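Side-chain contacts in succinate dehydrogenase (Membrane anchor subunit) (Mycolicibacterium smegmatis, PDB 7D6V), which serves as the membrane anchor subunit of succinate dehydrogenase Sdh1, carries an Fe2S2 cluster and binds ubiquinone-1, probably helping electrons pass to quinone: residues 46-51 with 254-259; 218-223 with 228-233. All blocks are in the same frame, centred on the assembly; numbering follows the deposited sequence.

Contact 1: residues 46-51 with 254-259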
loop_
_atom_site.group_PDB
_atom_site.type_symbol
_atom_site.label_atom_id
_atom_site.label_comp_id
_atom_site.label_asym_id
_atom_site.label_seq_id
_atom_site.Cartn_x
_atom_site.Cartn_y
_atom_site.Cartn_z
ATOM N N VAL C 46 -13.526 41.617 -1.327
ATOM C CA VAL C 46 -13.929 42.309 -0.106
ATOM C C VAL C 46 -14.054 43.806 -0.355
ATOM O O VAL C 46 -15.023 44.442 0.076
ATOM C CB VAL C 46 -12.947 42.000 1.038
ATOM C CG1 VAL C 46 -13.211 42.907 2.223
ATOM C CG2 VAL C 46 -13.074 40.550 1.456
ATOM N N ILE C 47 -13.089 44.388 -1.069
ATOM C CA ILE C 47 -13.131 45.822 -1.348
ATOM C C ILE C 47 -14.373 46.169 -2.157
ATOM O O ILE C 47 -15.135 47.084 -1.802
ATOM C CB ILE C 47 -11.846 46.262 -2.070
ATOM C CG1 ILE C 47 -10.659 46.238 -1.109
ATOM C CG2 ILE C 47 -12.014 47.643 -2.671
ATOM C CD1 ILE C 47 -9.316 46.214 -1.800
ATOM N N TYR C 48 -14.604 45.438 -3.253
ATOM C CA TYR C 48 -15.752 45.742 -4.100
ATOM C C TYR C 48 -17.056 45.572 -3.333
ATOM O O TYR C 48 -17.952 46.419 -3.415
ATOM C CB TYR C 48 -15.744 44.857 -5.346
ATOM C CG TYR C 48 -16.908 45.114 -6.276
ATOM C CD1 TYR C 48 -16.851 46.119 -7.227
ATOM C CD2 TYR C 48 -18.069 44.358 -6.196
ATOM C CE1 TYR C 48 -17.913 46.360 -8.072
ATOM C CE2 TYR C 48 -19.133 44.593 -7.037
ATOM C CZ TYR C 48 -19.049 45.594 -7.972
ATOM O OH TYR C 48 -20.110 45.829 -8.811
ATOM N N ALA C 49 -17.175 44.478 -2.576
ATOM C CA ALA C 49 -18.412 44.204 -1.861
ATOM C C ALA C 49 -18.690 45.268 -0.814
ATOM O O ALA C 49 -19.825 45.733 -0.688
ATOM C CB ALA C 49 -18.349 42.819 -1.219
ATOM N N THR C 50 -17.667 45.678 -0.061
ATOM C CA THR C 50 -17.870 46.704 0.954
ATOM C C THR C 50 -18.301 48.022 0.324
ATOM O O THR C 50 -19.284 48.640 0.757
ATOM C CB THR C 50 -16.590 46.893 1.764
ATOM O OG1 THR C 50 -16.015 45.613 2.046
ATOM C CG2 THR C 50 -16.888 47.610 3.067
ATOM N N ILE C 51 -17.584 48.462 -0.714
ATOM C CA ILE C 51 -17.913 49.739 -1.339
ATOM C C ILE C 51 -19.331 49.709 -1.897
ATOM O O ILE C 51 -20.125 50.631 -1.674
ATOM C CB ILE C 51 -16.885 50.088 -2.430
ATOM C CG1 ILE C 51 -15.501 50.288 -1.815
ATOM C CG2 ILE C 51 -17.313 51.332 -3.180
ATOM C CD1 ILE C 51 -14.415 50.550 -2.837
ATOM N N THR C 254 -22.895 40.402 -11.474
ATOM C CA THR C 254 -24.309 40.734 -11.343
ATOM C C THR C 254 -24.485 42.132 -10.763
ATOM O O THR C 254 -25.247 42.949 -11.298
ATOM C CB THR C 254 -25.005 39.685 -10.481
ATOM O OG1 THR C 254 -24.588 38.382 -10.899
ATOM C CG2 THR C 254 -26.514 39.784 -10.631
ATOM N N ASP C 255 -23.755 42.435 -9.681
ATOM C CA ASP C 255 -23.762 43.793 -9.142
ATOM C C ASP C 255 -23.348 44.813 -10.190
ATOM O O ASP C 255 -23.989 45.858 -10.336
ATOM C CB ASP C 255 -22.841 43.902 -7.929
ATOM C CG ASP C 255 -23.169 45.103 -7.060
ATOM O OD1 ASP C 255 -23.585 44.933 -5.905
ATOM O OD2 ASP C 255 -23.005 46.241 -7.543
ATOM N N PHE C 256 -22.256 44.545 -10.905
ATOM C CA PHE C 256 -21.729 45.537 -11.833
ATOM C C PHE C 256 -22.725 45.832 -12.946
ATOM O O PHE C 256 -22.970 46.999 -13.279
ATOM C CB PHE C 256 -20.396 45.054 -12.400
ATOM C CG PHE C 256 -19.636 46.112 -13.136
ATOM C CD1 PHE C 256 -19.208 47.249 -12.480
ATOM C CD2 PHE C 256 -19.350 45.969 -14.478
ATOM C CE1 PHE C 256 -18.514 48.224 -13.150
ATOM C CE2 PHE C 256 -18.655 46.941 -15.153
ATOM C CZ PHE C 256 -18.237 48.072 -14.489
ATOM N N TYR C 257 -23.333 44.789 -13.514
ATOM C CA TYR C 257 -24.311 44.987 -14.577
ATOM C C TYR C 257 -25.531 45.741 -14.071
ATOM O O TYR C 257 -26.021 46.668 -14.732
ATOM C CB TYR C 257 -24.726 43.641 -15.175
ATOM C CG TYR C 257 -25.694 43.784 -16.325
ATOM C CD1 TYR C 257 -25.240 43.976 -17.618
ATOM C CD2 TYR C 257 -27.062 43.742 -16.115
ATOM C CE1 TYR C 257 -26.117 44.116 -18.666
ATOM C CE2 TYR C 257 -27.945 43.881 -17.158
ATOM C CZ TYR C 257 -27.468 44.067 -18.430
ATOM O OH TYR C 257 -28.350 44.205 -19.473
ATOM N N ILE C 258 -26.056 45.348 -12.906
ATOM C CA ILE C 258 -27.249 46.014 -12.396
ATOM C C ILE C 258 -26.952 47.477 -12.104
ATOM O O ILE C 258 -27.764 48.357 -12.399
ATOM C CB ILE C 258 -27.797 45.280 -11.158
ATOM C CG1 ILE C 258 -28.360 43.923 -11.560
ATOM C CG2 ILE C 258 -28.895 46.092 -10.501
ATOM C CD1 ILE C 258 -29.015 43.177 -10.432
ATOM N N MET C 259 -25.780 47.761 -11.531
ATOM C CA MET C 259 -25.379 49.141 -11.289
ATOM C C MET C 259 -25.295 49.934 -12.586
ATOM O O MET C 259 -25.730 51.090 -12.643
ATOM C CB MET C 259 -24.034 49.170 -10.572
ATOM C CG MET C 259 -23.547 50.560 -10.230
ATOM S SD MET C 259 -21.970 50.512 -9.372
ATOM C CE MET C 259 -20.886 50.034 -10.710
#

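Contact 2: residues 218-223 with 228-233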
loop_
_atom_site.group_PDB
_atom_site.type_symbol
_atom_site.label_atom_id
_atom_site.label_comp_id
_atom_site.label_asym_id
_atom_site.label_seq_id
_atom_site.Cartn_x
_atom_site.Cartn_y
_atom_site.Cartn_z
ATOM N N LYS C 218 -24.823 5.649 9.213
ATOM C CA LYS C 218 -23.959 4.475 9.224
ATOM C C LYS C 218 -24.335 3.463 8.152
ATOM O O LYS C 218 -23.478 3.035 7.375
ATOM C CB LYS C 218 -23.981 3.799 10.600
ATOM C CG LYS C 218 -23.066 2.586 10.684
ATOM C CD LYS C 218 -23.091 1.937 12.055
ATOM C CE LYS C 218 -22.281 2.725 13.060
ATOM N NZ LYS C 218 -20.829 2.649 12.757
ATOM N N HIS C 219 -25.601 3.070 8.089
ATOM C CA HIS C 219 -26.071 2.079 7.129
ATOM C C HIS C 219 -26.789 2.801 5.994
ATOM O O HIS C 219 -27.951 3.192 6.130
ATOM C CB HIS C 219 -26.982 1.063 7.807
ATOM N N PHE C 220 -26.089 2.975 4.872
ATOM C CA PHE C 220 -26.713 3.526 3.677
ATOM C C PHE C 220 -27.740 2.578 3.079
ATOM O O PHE C 220 -28.572 3.010 2.275
ATOM C CB PHE C 220 -25.648 3.854 2.628
ATOM C CG PHE C 220 -24.940 5.157 2.864
ATOM C CD1 PHE C 220 -25.635 6.269 3.300
ATOM C CD2 PHE C 220 -23.579 5.269 2.643
ATOM C CE1 PHE C 220 -24.986 7.466 3.514
ATOM C CE2 PHE C 220 -22.925 6.465 2.854
ATOM C CZ PHE C 220 -23.629 7.564 3.292
ATOM N N SER C 221 -27.695 1.296 3.447
ATOM C CA SER C 221 -28.575 0.310 2.832
ATOM C C SER C 221 -30.015 0.454 3.302
ATOM O O SER C 221 -30.941 0.109 2.561
ATOM C CB SER C 221 -28.058 -1.097 3.120
ATOM O OG SER C 221 -27.934 -1.323 4.512
ATOM N N LYS C 222 -30.231 0.954 4.517
ATOM C CA LYS C 222 -31.577 1.130 5.042
ATOM C C LYS C 222 -32.113 2.541 4.848
ATOM O O LYS C 222 -33.208 2.847 5.327
ATOM C CB LYS C 222 -31.631 0.745 6.522
ATOM C CG LYS C 222 -31.343 -0.722 6.794
ATOM C CD LYS C 222 -31.491 -1.053 8.272
ATOM C CE LYS C 222 -30.391 -0.457 9.124
ATOM N NZ LYS C 222 -29.085 -1.076 8.796
ATOM N N HIS C 223 -31.375 3.402 4.155
ATOM C CA HIS C 223 -31.799 4.772 3.871
ATOM C C HIS C 223 -31.569 5.043 2.392
ATOM O O HIS C 223 -30.588 5.694 2.010
ATOM C CB HIS C 223 -31.057 5.763 4.765
ATOM C CG HIS C 223 -31.237 5.494 6.226
ATOM N ND1 HIS C 223 -30.229 4.995 7.021
ATOM C CD2 HIS C 223 -32.313 5.642 7.032
ATOM C CE1 HIS C 223 -30.675 4.851 8.254
ATOM N NE2 HIS C 223 -31.937 5.238 8.288
ATOM N N TRP C 228 -28.984 8.345 -2.038
ATOM C CA TRP C 228 -28.958 9.004 -3.340
ATOM C C TRP C 228 -28.621 10.484 -3.197
ATOM O O TRP C 228 -27.798 11.029 -3.953
ATOM C CB TRP C 228 -30.311 8.816 -4.029
ATOM C CG TRP C 228 -30.384 9.331 -5.428
ATOM C CD1 TRP C 228 -30.076 8.651 -6.567
ATOM C CD2 TRP C 228 -30.803 10.635 -5.840
ATOM N NE1 TRP C 228 -30.270 9.452 -7.664
ATOM C CE2 TRP C 228 -30.715 10.677 -7.245
ATOM C CE3 TRP C 228 -31.235 11.777 -5.158
ATOM C CZ2 TRP C 228 -31.046 11.811 -7.979
ATOM C CZ3 TRP C 228 -31.565 12.898 -5.889
ATOM C CH2 TRP C 228 -31.468 12.908 -7.285
ATOM N N ILE C 229 -29.236 11.146 -2.214
ATOM C CA ILE C 229 -28.947 12.556 -1.984
ATOM C C ILE C 229 -27.479 12.748 -1.632
ATOM O O ILE C 229 -26.822 13.670 -2.127
ATOM C CB ILE C 229 -29.872 13.122 -0.893
ATOM C CG1 ILE C 229 -31.332 12.988 -1.319
ATOM C CG2 ILE C 229 -29.533 14.571 -0.614
ATOM C CD1 ILE C 229 -32.312 13.403 -0.255
ATOM N N TRP C 230 -26.939 11.878 -0.776
ATOM C CA TRP C 230 -25.544 11.985 -0.374
ATOM C C TRP C 230 -24.607 11.757 -1.553
ATOM O O TRP C 230 -23.576 12.424 -1.667
ATOM C CB TRP C 230 -25.260 10.992 0.752
ATOM C CG TRP C 230 -23.849 10.996 1.225
ATOM C CD1 TRP C 230 -23.285 11.862 2.108
ATOM C CD2 TRP C 230 -22.817 10.087 0.838
ATOM N NE1 TRP C 230 -21.964 11.551 2.298
ATOM C CE2 TRP C 230 -21.651 10.463 1.527
ATOM C CE3 TRP C 230 -22.764 8.989 -0.027
ATOM C CZ2 TRP C 230 -20.449 9.783 1.381
ATOM C CZ3 TRP C 230 -21.571 8.319 -0.169
ATOM C CH2 TRP C 230 -20.430 8.716 0.530
ATOM N N THR C 231 -24.949 10.823 -2.441
ATOM C CA THR C 231 -24.110 10.572 -3.610
ATOM C C THR C 231 -24.038 11.800 -4.511
ATOM O O THR C 231 -22.949 12.224 -4.927
ATOM C CB THR C 231 -24.644 9.367 -4.382
ATOM O OG1 THR C 231 -24.574 8.200 -3.555
ATOM C CG2 THR C 231 -23.827 9.134 -5.640
ATOM N N GLN C 232 -25.193 12.394 -4.821
ATOM C CA GLN C 232 -25.182 13.599 -5.649
ATOM C C GLN C 232 -24.491 14.768 -4.954
ATOM O O GLN C 232 -23.738 15.519 -5.591
ATOM C CB GLN C 232 -26.606 13.958 -6.069
ATOM C CG GLN C 232 -27.078 13.220 -7.309
ATOM C CD GLN C 232 -27.064 11.720 -7.160
ATOM O OE1 GLN C 232 -26.341 11.027 -7.873
ATOM N NE2 GLN C 232 -27.835 11.209 -6.217
ATOM N N VAL C 233 -24.720 14.936 -3.653
ATOM C CA VAL C 233 -24.080 16.030 -2.933
ATOM C C VAL C 233 -22.570 15.833 -2.877
ATOM O O VAL C 233 -21.816 16.804 -2.935
ATOM C CB VAL C 233 -24.701 16.177 -1.531
ATOM C CG1 VAL C 233 -23.843 17.054 -0.646
ATOM C CG2 VAL C 233 -26.096 16.760 -1.641
#

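Contact 1: residues 46-51 with 254-259
Tyr48 reaches across from helix 33-55 to helix 240-264 and sets its hydroxyl against Asp255 and Phe256. It loses more surface to the contact than any other residue here. A chi1 of 180° swings the phenol out over the gap between the helices, with OH leading, and the ring meets 254-259 with its far end. Asp255 comes in at the edge of the phenol. Asp255 CB lies in the plane of the ring, 3.9 Å from Tyr48 CE2. The carboxylate is turned almost square to the ring, with the two planes 83° apart. Asp255 OD2 stands 3.2 Å from Tyr48 OH. The stronger partner of this oxygen is Arg52, one turn beyond Tyr48 on the same helix, which forms a salt bridge through NE. The arginine would be expected to favour the charged form of the aspartate in this buried place.

The two segments belong to the first and last helices of the chain. The contact therefore joins parts of the fold separated by about two hundred residues. Asp255 also touches Thr68 and Phe70 in a loop, while Thr254 packs on helix 188-204.

Phe256 takes the other part of the tyrosine's end. Phe256 CB is 3.7 Å from Tyr48 OH. The hydroxyl sits at the edge of the phenylalanine ring, near its plane, and Phe256 CD1 is 4.0 Å from Tyr48 OH. The backbone N of Phe256 is also near, 3.3 Å from Tyr48 OH, but the angle is too poor for a hydrogen bond.

Contact 2: residues 218-223 with 228-233
Phe220 and Trp230 make the whole of the side-chain meeting between these segments, and it is aromatic. The end of the phenylalanine lies over one face of the indole. Phe220 CZ sits above its middle, 3.6 Å from Trp230 CD2. Beside it, Phe220 CE2 is 3.8 Å from Trp230 CZ3, over the six-membered ring. The rings meet at a slant: their planes are inclined at 34°, and the centroids of the Phe220 ring and the Trp230 six-membered ring are 4.7 Å apart. With chi1 at 179° the indole of Trp230 stands straight out from the helix toward the phenylalanine, against which Tyr227 brings another ring.

The contact closes a short helical hairpin. Residues 218-223 link helix 207-215 to helix 224-237, and His223 holds the N-cap position of the second helix. Trp230 lies on that helix and also touches Arg210 of the first.

Hydrogen bonds across the two segments are absent; the loop is tied within itself. His223 ND1 donates to His219 O at 3.0 Å, with a bent N-H...O angle of 145°. The donor is tilted from the carbonyl plane. A weak backbone bond runs from His223 N to Phe220 O.

Arg138 of the neighbouring iron-sulfur subunit packs on both Phe220 and Trp230, while Lys218 NZ bonds to the backbone oxygens of Asp181 and His183 of that subunit and Ser221 OG to its Asp135.

Overall arrangement
Contact 1 and contact 2 lie on opposite sides of the chain's centre, with their own centres 39 Å apart and nearest atoms about 23 Å apart. They do not touch. Contact 2 is nested in the sequence between the two segments of contact 1. The Fe2S2 cluster lies about 13 Å from the Trp230 side chain. Its pocket includes His207, which begins helix 207-215, and His240, which begins the helix carrying 254-259. A bound phospholipid lies about 11 Å from the Tyr48 side chain of contact 1. Contact 2 meets the iron-sulfur subunit, whereas no other protein chain touches the segments of contact 1.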